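Local atomic coordinates of putative S-adenosyl-L-methionine-dependent Methyltransferase (Methanococcus maripaludis, PDB entry 3DLC), a protein that binds S-adenosylmethionine and probably transfers its methyl group to a substrate, perhaps a sterol-like one, as a Rossmann-fold methyltransferase. Residues A[27-32]-A[54-59]; A[16-21]-A[83-88]; A[34-39]-A[143-148]; A[199-202]-A[207-210]. All blocks are in the same frame, centred on the assembly; numbering follows the deposited sequence.

Following the chain from its N terminus, residues 16-21 on helix 11-22 come first. Contact 2 joins them to residues 83-88 and closes a long loop. Contact 1, between 27-32 and 54-59, opens and closes within it. Both contacts touch SAM, and P54 of contact 1 meets N85 of contact 2. Contact 3 starts on helix 28-40 between the two segments of contact 1 and closes at strand 142-148, crossing contacts 1 and 2. Contact 4 comes last, a short hairpin at the edge of the sheet. Its strand 206-211 pairs with strand 142-148. Together the four tie the helices around the cofactor to the central sheet and its C-terminal edge.

Contact 1. Residues A[27-32]-A[54-59]; sequences PIYPII and PGALSI. With SAM (S-adenosylmethionine), chain C.
Y29 lies against the start of helix 56-64, just after the glycine-rich turn that follows the first strand of the Rossmann-like methyltransferase fold. Its side chain can be followed outward from the backbone. CB sits near the carbonyl oxygen of A56, with Y29 CB and A56 O 3.6 Å apart. CG turns anti to the carbonyl carbon (chi1 -59°), which carries the ring along the helix start toward SAM. Y29 CD1 approaches the backbone N of L57, and Y29 CD2 rests 3.5 Å from A56 CB. That methyl lies over the centre of the ring, 3.4 Å from the centroid and 6° off the normal, a CH-pi contact. On the opposite face I28 CG1 sits over the ring centre, so the ring is clamped between two aliphatic groups. CE1 and CZ reach the carboxylate of SAM, whose O atom lies at the ring edge. One turn further along helix 28-40, I32 CG2 meets L57 CD1 at 3.9 Å, the two side chains crossing at about a right angle. The phenol ends on the cofactor: Y29 OH donates a hydrogen bond of 2.7 Å to SAM OXT.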
# COMPACT_ATOMS: atom_id res chain seq x y z
N PRO A 27 -5.91 -13.57 -5.00
CA PRO A 27 -4.82 -13.84 -5.94
C PRO A 27 -3.93 -12.66 -6.29
O PRO A 27 -2.80 -12.85 -6.76
CB PRO A 27 -5.54 -14.31 -7.20
CG PRO A 27 -6.89 -14.12 -7.02
CD PRO A 27 -7.22 -13.84 -5.60
N ILE A 28 -4.41 -11.44 -6.03
CA ILE A 28 -3.61 -10.29 -6.45
C ILE A 28 -2.37 -10.11 -5.59
O ILE A 28 -1.37 -9.58 -6.07
CB ILE A 28 -4.41 -8.98 -6.48
CG1 ILE A 28 -4.64 -8.38 -5.10
CG2 ILE A 28 -5.72 -9.18 -7.27
CD1 ILE A 28 -5.58 -7.20 -5.08
N TYR A 29 -2.43 -10.55 -4.33
CA TYR A 29 -1.34 -10.20 -3.42
C TYR A 29 -0.02 -10.91 -3.80
O TYR A 29 1.01 -10.26 -3.84
CB TYR A 29 -1.76 -10.39 -1.96
CG TYR A 29 -2.95 -9.54 -1.62
CD1 TYR A 29 -2.82 -8.19 -1.38
CD2 TYR A 29 -4.22 -10.09 -1.53
CE1 TYR A 29 -3.92 -7.40 -1.09
CE2 TYR A 29 -5.33 -9.30 -1.24
CZ TYR A 29 -5.17 -7.98 -1.00
OH TYR A 29 -6.30 -7.23 -0.68
N PRO A 30 -0.05 -12.23 -4.07
CA PRO A 30 1.19 -12.85 -4.52
C PRO A 30 1.70 -12.28 -5.84
O PRO A 30 2.90 -12.23 -6.06
CB PRO A 30 0.86 -14.33 -4.62
CG PRO A 30 -0.57 -14.44 -4.41
CD PRO A 30 -1.10 -13.21 -3.80
N ILE A 31 0.80 -11.88 -6.73
CA ILE A 31 1.21 -11.32 -8.02
C ILE A 31 1.89 -9.95 -7.80
O ILE A 31 2.93 -9.67 -8.38
CB ILE A 31 0.01 -11.19 -9.00
CG1 ILE A 31 -0.50 -12.60 -9.38
CG2 ILE A 31 0.36 -10.37 -10.24
CD1 ILE A 31 0.48 -13.43 -10.18
N ILE A 32 1.28 -9.10 -6.99
CA ILE A 32 1.86 -7.80 -6.72
C ILE A 32 3.20 -7.98 -6.03
O ILE A 32 4.19 -7.28 -6.36
CB ILE A 32 0.90 -6.93 -5.91
CG1 ILE A 32 -0.34 -6.57 -6.77
CG2 ILE A 32 1.61 -5.65 -5.45
CD1 ILE A 32 -1.49 -5.93 -6.00
N PRO A 54 -5.86 -5.55 6.44
CA PRO A 54 -5.84 -6.90 7.00
C PRO A 54 -4.51 -7.64 6.83
O PRO A 54 -4.37 -8.75 7.35
CB PRO A 54 -6.95 -7.62 6.22
CG PRO A 54 -7.84 -6.55 5.70
CD PRO A 54 -6.90 -5.40 5.41
N GLY A 55 -3.55 -7.04 6.11
CA GLY A 55 -2.20 -7.55 6.04
C GLY A 55 -1.84 -8.40 4.86
O GLY A 55 -0.74 -8.97 4.83
N ALA A 56 -2.72 -8.53 3.86
CA ALA A 56 -2.48 -9.51 2.81
C ALA A 56 -1.26 -9.21 1.96
O ALA A 56 -0.63 -10.15 1.50
CB ALA A 56 -3.72 -9.71 1.94
N LEU A 57 -0.93 -7.95 1.73
CA LEU A 57 0.27 -7.66 0.90
C LEU A 57 1.53 -8.01 1.69
O LEU A 57 2.47 -8.58 1.16
CB LEU A 57 0.31 -6.21 0.40
CG LEU A 57 1.47 -5.86 -0.53
CD1 LEU A 57 1.52 -6.78 -1.77
CD2 LEU A 57 1.37 -4.38 -0.90
N SER A 58 1.54 -7.69 2.97
CA SER A 58 2.67 -8.03 3.83
C SER A 58 2.87 -9.55 3.90
O SER A 58 3.99 -10.06 3.86
CB SER A 58 2.50 -7.46 5.24
OG SER A 58 2.69 -6.06 5.28
N ILE A 59 1.77 -10.27 4.09
CA ILE A 59 1.81 -11.73 4.14
C ILE A 59 2.37 -12.30 2.81
O ILE A 59 3.27 -13.16 2.84
CB ILE A 59 0.43 -12.32 4.51
CG1 ILE A 59 0.10 -11.98 5.99
CG2 ILE A 59 0.39 -13.79 4.19
CD1 ILE A 59 -1.34 -12.29 6.37
N SAM C . -3.37 -2.61 1.81
CA SAM C . -4.55 -3.47 2.09
C SAM C . -4.90 -4.28 0.87
O SAM C . -4.47 -3.92 -0.23
OXT SAM C . -5.65 -5.24 1.01
CB SAM C . -5.71 -2.62 2.58
CG SAM C . -6.25 -1.62 1.60
SD SAM C . -7.62 -0.72 2.37
CE SAM C . -8.47 -0.40 0.85
C5' SAM C . -6.87 0.93 2.82
C4' SAM C . -6.13 1.05 4.18
O4' SAM C . -5.33 2.26 4.42
C3' SAM C . -7.04 0.83 5.42
O3' SAM C . -6.57 -0.28 6.12
C2' SAM C . -6.87 2.13 6.21
O2' SAM C . -7.07 2.06 7.60
C1' SAM C . -5.46 2.58 5.80
N9 SAM C . -5.23 4.03 5.93
C8 SAM C . -5.99 5.03 5.37
N7 SAM C . -5.44 6.24 5.63
C5 SAM C . -4.32 6.01 6.38
C6 SAM C . -3.38 6.86 6.97
N6 SAM C . -3.44 8.20 6.95
N1 SAM C . -2.35 6.27 7.62
C2 SAM C . -2.25 4.90 7.74
N3 SAM C . -3.18 4.04 7.23
C4 SAM C . -4.17 4.63 6.56

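Contact 2. Residues A[16-21]-A[83-88]; sequences NMDEIS and LKNIAD. With SAM (S-adenosylmethionine), chain C.
D18 and N85 reach toward each other from opposite directions, one from helix 11-22 and the other from helix 76-88. They meet in one hydrogen bond. N85 ND2 donates to D18 OD1 over 2.9 Å, with an N-H...O angle of 162°. The acceptor lies close to the amide plane of N85. Seen from the aspartate, the donor comes from above the carboxylate plane, 35° out of it. The two flat groups are turned 26° apart. D18 holds CG anti to its own nitrogen (chi1 -175°), which sends the carboxylate across the gap between the helices. K22 bridges the pair: its NZ forms a salt bridge with D18 OD2 and a hydrogen bond with N85 OD1. N85 ND2 also donates to the carbonyl oxygen of P54, so both ends of the amide are held and its rotation is fixed. A leucine in place of N85 would probably leave D18 OD1 and the P54 carbonyl without this donor and weaken the tie between the helices. The residue before D18, selenomethionine M17, reaches the cofactor, with its SE 3.6 Å from SAM CE. The contact thus links helix 11-22, over SAM, to helix 76-88. The loop at P54 and helix 56-64 lie beside it, where I59 touches N85.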
# COMPACT_ATOMS: atom_id res chain seq x y z
N ASN A 16 -15.16 -6.26 6.29
CA ASN A 16 -15.43 -6.33 4.84
C ASN A 16 -14.15 -6.40 4.02
O ASN A 16 -14.06 -7.18 3.08
CB ASN A 16 -16.22 -5.12 4.39
CG ASN A 16 -17.62 -5.11 4.90
OD1 ASN A 16 -18.11 -6.10 5.42
ND2 ASN A 16 -18.29 -3.99 4.73
N MSE A 17 -13.17 -5.58 4.39
CA MSE A 17 -11.91 -5.59 3.69
C MSE A 17 -11.22 -6.95 3.85
O MSE A 17 -10.66 -7.50 2.89
CB MSE A 17 -11.02 -4.47 4.20
CG MSE A 17 -9.69 -4.30 3.43
SE MSE A 17 -9.89 -3.67 1.60
CE MSE A 17 -9.27 -5.26 0.66
N ASP A 18 -11.25 -7.49 5.06
CA ASP A 18 -10.64 -8.78 5.33
C ASP A 18 -11.31 -9.87 4.48
O ASP A 18 -10.64 -10.70 3.87
CB ASP A 18 -10.80 -9.12 6.81
CG ASP A 18 -10.08 -10.39 7.20
OD1 ASP A 18 -8.90 -10.56 6.84
OD2 ASP A 18 -10.68 -11.21 7.93
N GLU A 19 -12.64 -9.86 4.45
CA GLU A 19 -13.36 -10.88 3.68
C GLU A 19 -13.02 -10.83 2.21
O GLU A 19 -12.82 -11.85 1.57
CB GLU A 19 -14.87 -10.73 3.91
CG GLU A 19 -15.25 -11.19 5.32
CD GLU A 19 -16.72 -11.02 5.68
OE1 GLU A 19 -17.50 -10.49 4.85
OE2 GLU A 19 -17.07 -11.39 6.84
N ILE A 20 -12.95 -9.63 1.66
CA ILE A 20 -12.61 -9.46 0.23
C ILE A 20 -11.15 -9.87 -0.02
O ILE A 20 -10.84 -10.56 -1.00
CB ILE A 20 -12.91 -8.04 -0.23
CG1 ILE A 20 -14.43 -7.86 -0.34
CG2 ILE A 20 -12.23 -7.75 -1.59
CD1 ILE A 20 -15.09 -8.61 -1.51
N SER A 21 -10.26 -9.47 0.88
CA SER A 21 -8.84 -9.78 0.82
C SER A 21 -8.59 -11.30 0.75
O SER A 21 -7.65 -11.79 0.13
CB SER A 21 -8.16 -9.18 2.07
OG SER A 21 -6.82 -9.56 2.16
N LEU A 83 -3.32 -8.71 13.01
CA LEU A 83 -2.59 -9.49 14.00
C LEU A 83 -3.03 -10.96 13.97
O LEU A 83 -2.21 -11.88 14.01
CB LEU A 83 -2.77 -8.91 15.41
CG LEU A 83 -2.03 -7.59 15.70
CD1 LEU A 83 -2.58 -6.83 16.90
CD2 LEU A 83 -0.53 -7.83 15.88
N LYS A 84 -4.34 -11.17 13.90
CA LYS A 84 -4.90 -12.50 13.84
C LYS A 84 -4.45 -13.17 12.54
O LYS A 84 -4.06 -14.34 12.53
CB LYS A 84 -6.42 -12.50 13.90
CG LYS A 84 -7.02 -13.87 13.80
CD LYS A 84 -8.55 -13.88 13.78
CE LYS A 84 -9.10 -15.32 13.82
NZ LYS A 84 -8.87 -16.11 12.56
N ASN A 85 -4.52 -12.46 11.41
CA ASN A 85 -4.14 -13.05 10.13
C ASN A 85 -2.67 -13.46 10.08
O ASN A 85 -2.33 -14.55 9.57
CB ASN A 85 -4.44 -12.09 8.97
CG ASN A 85 -5.92 -11.94 8.70
OD1 ASN A 85 -6.71 -12.82 9.07
ND2 ASN A 85 -6.32 -10.86 8.03
N ILE A 86 -1.79 -12.62 10.61
CA ILE A 86 -0.37 -12.88 10.64
C ILE A 86 -0.07 -14.10 11.51
O ILE A 86 0.73 -14.97 11.16
CB ILE A 86 0.38 -11.61 11.06
CG1 ILE A 86 0.26 -10.57 9.96
CG2 ILE A 86 1.83 -11.91 11.27
CD1 ILE A 86 0.51 -9.20 10.44
N ALA A 87 -0.75 -14.16 12.64
CA ALA A 87 -0.57 -15.29 13.56
C ALA A 87 -1.07 -16.59 12.91
O ALA A 87 -0.43 -17.66 13.00
CB ALA A 87 -1.29 -15.03 14.88
N ASP A 88 -2.24 -16.54 12.29
CA ASP A 88 -2.82 -17.71 11.65
C ASP A 88 -1.88 -18.24 10.58
O ASP A 88 -1.81 -19.43 10.35
CB ASP A 88 -4.15 -17.38 10.99
CG ASP A 88 -5.30 -17.19 11.95
OD1 ASP A 88 -5.20 -17.53 13.12
OD2 ASP A 88 -6.36 -16.70 11.50
N SAM C . -3.37 -2.61 1.81
CA SAM C . -4.55 -3.47 2.09
C SAM C . -4.90 -4.28 0.87
O SAM C . -4.47 -3.92 -0.23
OXT SAM C . -5.65 -5.24 1.01
CB SAM C . -5.71 -2.62 2.58
CG SAM C . -6.25 -1.62 1.60
SD SAM C . -7.62 -0.72 2.37
CE SAM C . -8.47 -0.40 0.85
C5' SAM C . -6.87 0.93 2.82
C4' SAM C . -6.13 1.05 4.18
O4' SAM C . -5.33 2.26 4.42
C3' SAM C . -7.04 0.83 5.42
O3' SAM C . -6.57 -0.28 6.12
C2' SAM C . -6.87 2.13 6.21
O2' SAM C . -7.07 2.06 7.60
C1' SAM C . -5.46 2.58 5.80
N9 SAM C . -5.23 4.03 5.93
C8 SAM C . -5.99 5.03 5.37
N7 SAM C . -5.44 6.24 5.63
C5 SAM C . -4.32 6.01 6.38
C6 SAM C . -3.38 6.86 6.97
N6 SAM C . -3.44 8.20 6.95
N1 SAM C . -2.35 6.27 7.62
C2 SAM C . -2.25 4.90 7.74
N3 SAM C . -3.18 4.04 7.23
C4 SAM C . -4.17 4.63 6.56

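Contact 3. Residues A[34-39]-A[143-148]; sequences ENIINR and KTYIGG
I36 and Y145 mark the closest backbone approach between helix 34-39 and strand 143-146, which run nearly antiparallel at 153° with their axes 10.4 Å apart. Y145 carries the contact. Its CG stands anti to the backbone nitrogen (chi1 -165°), and the ring is thereby directed from the strand to the helix. I36 lays its CG1 over one face of the ring, offset toward the rim. The nearest pair is I36 CG1 and Y145 CD2 at 3.4 Å. This CH-pi contact has CG1 3.8 Å from the ring centroid, 26° off the normal. The CD1 methyl of I36 follows along the same side of the ring, 3.7 Å from Y145 CD2. In one of two modelled conformers R39 passes the ring at about a right angle. The phenol oxygen is linked to N35 through a water at the ring edge. N35 ND2 donates to this water over 2.9 Å, and Y145 OH lies 2.8 Å from it. N35 ND2 also bonds the carbonyl oxygen of G151. The ring of Y145 stacks on W208 of the neighbouring strand as well. A serine at Y145 would probably open a gap beneath I36, take the stacking partner from W208 and leave the water without its phenol mate. I36 continues inward onto L114 and V116 of strand 112-118. The arrangement is helix-on-sheet packing, as in the alpha/beta sandwich of Rossmann-fold methyltransferases.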
# COMPACT_ATOMS: atom_id res chain seq x y z
N GLU A 34 5.26 -10.47 -6.26
CA GLU A 34 6.18 -10.95 -7.28
C GLU A 34 6.60 -9.81 -8.19
O GLU A 34 7.78 -9.69 -8.55
CB GLU A 34 5.50 -12.07 -8.07
CG GLU A 34 6.30 -12.59 -9.22
CD GLU A 34 5.63 -13.75 -9.90
OE1 GLU A 34 4.45 -13.69 -10.25
OE2 GLU A 34 6.30 -14.75 -10.06
N ASN A 35 5.66 -8.95 -8.57
CA ASN A 35 5.97 -7.81 -9.41
C ASN A 35 7.02 -6.92 -8.73
O ASN A 35 7.96 -6.44 -9.38
CB ASN A 35 4.73 -6.96 -9.71
CG ASN A 35 3.78 -7.63 -10.66
OD1 ASN A 35 4.15 -8.58 -11.36
ND2 ASN A 35 2.55 -7.10 -10.74
N ILE A 36 6.85 -6.69 -7.42
CA ILE A 36 7.75 -5.83 -6.67
C ILE A 36 9.14 -6.45 -6.58
O ILE A 36 10.18 -5.78 -6.80
CB ILE A 36 7.17 -5.56 -5.26
CG1 ILE A 36 5.90 -4.71 -5.37
CG2 ILE A 36 8.23 -4.92 -4.34
CD1 ILE A 36 5.05 -4.76 -4.10
N ILE A 37 9.20 -7.73 -6.26
CA ILE A 37 10.48 -8.45 -6.20
C ILE A 37 11.18 -8.40 -7.53
O ILE A 37 12.39 -8.14 -7.61
CB ILE A 37 10.24 -9.90 -5.69
CG1 ILE A 37 9.84 -9.85 -4.21
CG2 ILE A 37 11.49 -10.77 -5.95
CD1 ILE A 37 9.27 -11.13 -3.66
N ASN A 38 10.43 -8.67 -8.59
CA ASN A 38 11.03 -8.70 -9.93
C ASN A 38 11.49 -7.33 -10.38
O ASN A 38 12.51 -7.21 -11.05
CB ASN A 38 10.05 -9.25 -10.94
CG ASN A 38 9.82 -10.74 -10.81
OD1 ASN A 38 10.55 -11.42 -10.08
ND2 ASN A 38 8.79 -11.25 -11.48
N ARG A 39 10.75 -6.29 -10.01
CA ARG A 39 11.07 -4.97 -10.50
C ARG A 39 12.36 -4.40 -9.90
O ARG A 39 13.15 -3.79 -10.60
CB ARG A 39 9.86 -4.06 -10.29
CG ARG A 39 9.95 -2.83 -11.11
CD ARG A 39 8.68 -2.00 -11.07
NE ARG A 39 8.91 -0.79 -11.83
CZ ARG A 39 8.21 -0.37 -12.88
NH1 ARG A 39 7.04 -0.89 -13.25
NH2 ARG A 39 8.64 0.70 -13.50
N LYS A 143 13.61 2.14 -2.49
CA LYS A 143 12.56 2.24 -3.50
C LYS A 143 11.18 2.23 -2.86
O LYS A 143 11.00 1.64 -1.79
CB LYS A 143 12.62 1.05 -4.49
CG LYS A 143 13.93 0.87 -5.24
CD LYS A 143 14.13 1.91 -6.29
CE LYS A 143 15.42 1.68 -7.06
NZ LYS A 143 15.59 2.66 -8.13
N THR A 144 10.21 2.84 -3.55
CA THR A 144 8.81 2.74 -3.15
C THR A 144 7.98 2.10 -4.27
O THR A 144 8.36 2.08 -5.43
CB THR A 144 8.17 4.10 -2.77
OG1 THR A 144 7.86 4.88 -3.93
CG2 THR A 144 9.05 4.91 -1.87
N TYR A 145 6.80 1.63 -3.88
CA TYR A 145 5.80 1.08 -4.82
C TYR A 145 4.46 1.33 -4.13
O TYR A 145 3.95 0.50 -3.38
CB TYR A 145 6.09 -0.39 -5.06
CG TYR A 145 5.40 -1.00 -6.26
CD1 TYR A 145 5.92 -0.88 -7.53
CD2 TYR A 145 4.26 -1.78 -6.11
CE1 TYR A 145 5.34 -1.51 -8.61
CE2 TYR A 145 3.68 -2.41 -7.19
CZ TYR A 145 4.23 -2.27 -8.44
OH TYR A 145 3.62 -2.93 -9.48
N ILE A 146 3.93 2.52 -4.39
CA ILE A 146 2.77 3.07 -3.64
C ILE A 146 1.66 3.41 -4.61
O ILE A 146 1.82 4.23 -5.51
CB ILE A 146 3.21 4.34 -2.86
CG1 ILE A 146 4.23 3.95 -1.79
CG2 ILE A 146 2.00 5.08 -2.31
CD1 ILE A 146 4.99 5.12 -1.22
N GLY A 147 0.51 2.76 -4.45
CA GLY A 147 -0.55 2.98 -5.43
C GLY A 147 -1.67 2.00 -5.24
O GLY A 147 -2.10 1.77 -4.10
N GLY A 148 -2.12 1.43 -6.33
CA GLY A 148 -3.20 0.44 -6.27
C GLY A 148 -3.33 -0.33 -7.55
O GLY A 148 -2.76 0.04 -8.55
O HOH W 1 1.49 -4.69 -9.42

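Contact 4. Residues A[199-202]-A[207-210]; sequences EIIL and FWII
E199 and I210, then I201 and W208, are joined by four backbone hydrogen bonds in an antiparallel beta hairpin at the edge of the central sheet. I201 N donates to W208 O over 2.9 Å, nearly straight at 175°. W208 N returns a bond to I201 O. In the other pair E199 N donates to I210 O at 169°, and I210 N meets E199 O at 2.8 Å, almost in line with the carbonyl bond. I200 with I209 and L202 with F207 are the non-hydrogen-bonded pairs between and beyond them. Next come CA-H...O contacts, such as F207 CA to I201 O at 3.3 Å. On the face of I200, L202, F207 and I209, I200 and F207 run alongside each other in the same direction. L202 crosses F207 with CD1 near its CB. Helix 180-193 packs on this face through V183 and F186. On the other face, in one of two modelled conformers, I201 CG1 lies 3.8 Å from W208 CB. The indole of W208 turns away from strand 198-203, and its NE1 bonds the carbonyl oxygen of E205. E199, which is exposed, crosses I210 at a slant, with its OE1 3.5 Å from I210 CG2. Strand 206-211 continues the sheet inward by pairing with strand 142-148. The tightest side-chain approach on the helix-covered face is I200 CG2 against F207 CE1, at 3.5 Å.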
# COMPACT_ATOMS: atom_id res chain seq x y z
N GLU A 199 9.64 7.44 -10.79
CA GLU A 199 8.77 7.04 -11.86
C GLU A 199 7.35 6.96 -11.29
O GLU A 199 7.17 6.51 -10.16
CB GLU A 199 9.08 5.61 -12.36
CG GLU A 199 10.46 5.38 -12.88
CD GLU A 199 10.79 3.89 -12.90
OE1 GLU A 199 10.81 3.32 -11.78
OE2 GLU A 199 10.99 3.34 -13.98
N ILE A 200 6.35 7.38 -12.05
CA ILE A 200 4.94 7.13 -11.70
C ILE A 200 4.41 6.39 -12.89
O ILE A 200 4.46 6.89 -14.00
CB ILE A 200 4.15 8.39 -11.39
CG1 ILE A 200 4.78 9.16 -10.23
CG2 ILE A 200 2.73 8.04 -11.05
CD1 ILE A 200 4.11 10.50 -9.93
N ILE A 201 3.91 5.18 -12.65
CA ILE A 201 3.49 4.27 -13.73
C ILE A 201 2.00 3.99 -13.69
O ILE A 201 1.36 4.01 -12.62
CB ILE A 201 4.21 2.89 -13.68
CG1 ILE A 201 3.86 2.10 -12.44
CG2 ILE A 201 5.75 3.05 -13.81
CD1 ILE A 201 4.43 0.71 -12.50
N LEU A 202 1.46 3.70 -14.85
CA LEU A 202 0.08 3.32 -15.01
C LEU A 202 0.01 2.29 -16.12
O LEU A 202 0.40 2.56 -17.23
CB LEU A 202 -0.78 4.55 -15.31
CG LEU A 202 -2.23 4.32 -15.62
CD1 LEU A 202 -2.98 3.77 -14.43
CD2 LEU A 202 -2.85 5.65 -16.12
N PHE A 207 -1.65 1.43 -10.84
CA PHE A 207 -1.09 2.79 -10.72
C PHE A 207 -0.10 2.73 -9.57
O PHE A 207 -0.48 2.36 -8.45
CB PHE A 207 -2.19 3.79 -10.38
CG PHE A 207 -1.66 5.11 -9.87
CD1 PHE A 207 -1.14 6.06 -10.72
CD2 PHE A 207 -1.63 5.39 -8.53
CE1 PHE A 207 -0.63 7.25 -10.23
CE2 PHE A 207 -1.12 6.60 -8.04
CZ PHE A 207 -0.63 7.50 -8.89
N TRP A 208 1.17 3.10 -9.79
CA TRP A 208 2.19 2.96 -8.74
C TRP A 208 3.20 4.10 -8.82
O TRP A 208 3.71 4.44 -9.88
CB TRP A 208 2.91 1.62 -8.84
CG TRP A 208 1.95 0.45 -8.79
CD1 TRP A 208 1.41 -0.20 -9.86
CD2 TRP A 208 1.37 -0.13 -7.63
NE1 TRP A 208 0.55 -1.17 -9.42
CE2 TRP A 208 0.50 -1.15 -8.06
CE3 TRP A 208 1.50 0.10 -6.27
CZ2 TRP A 208 -0.21 -1.95 -7.16
CZ3 TRP A 208 0.80 -0.70 -5.36
CH2 TRP A 208 -0.05 -1.71 -5.82
N ILE A 209 3.50 4.64 -7.64
CA ILE A 209 4.48 5.70 -7.42
C ILE A 209 5.76 5.06 -6.93
O ILE A 209 5.78 4.43 -5.87
CB ILE A 209 3.93 6.71 -6.41
CG1 ILE A 209 2.63 7.36 -6.90
CG2 ILE A 209 4.99 7.74 -6.05
CD1 ILE A 209 1.79 8.00 -5.79
N ILE A 210 6.83 5.27 -7.69
CA ILE A 210 8.11 4.61 -7.47
C ILE A 210 9.22 5.64 -7.30
O ILE A 210 9.85 6.12 -8.27
CB ILE A 210 8.44 3.66 -8.65
CG1 ILE A 210 7.31 2.66 -8.85
CG2 ILE A 210 9.78 2.96 -8.44
CD1 ILE A 210 7.41 1.79 -10.08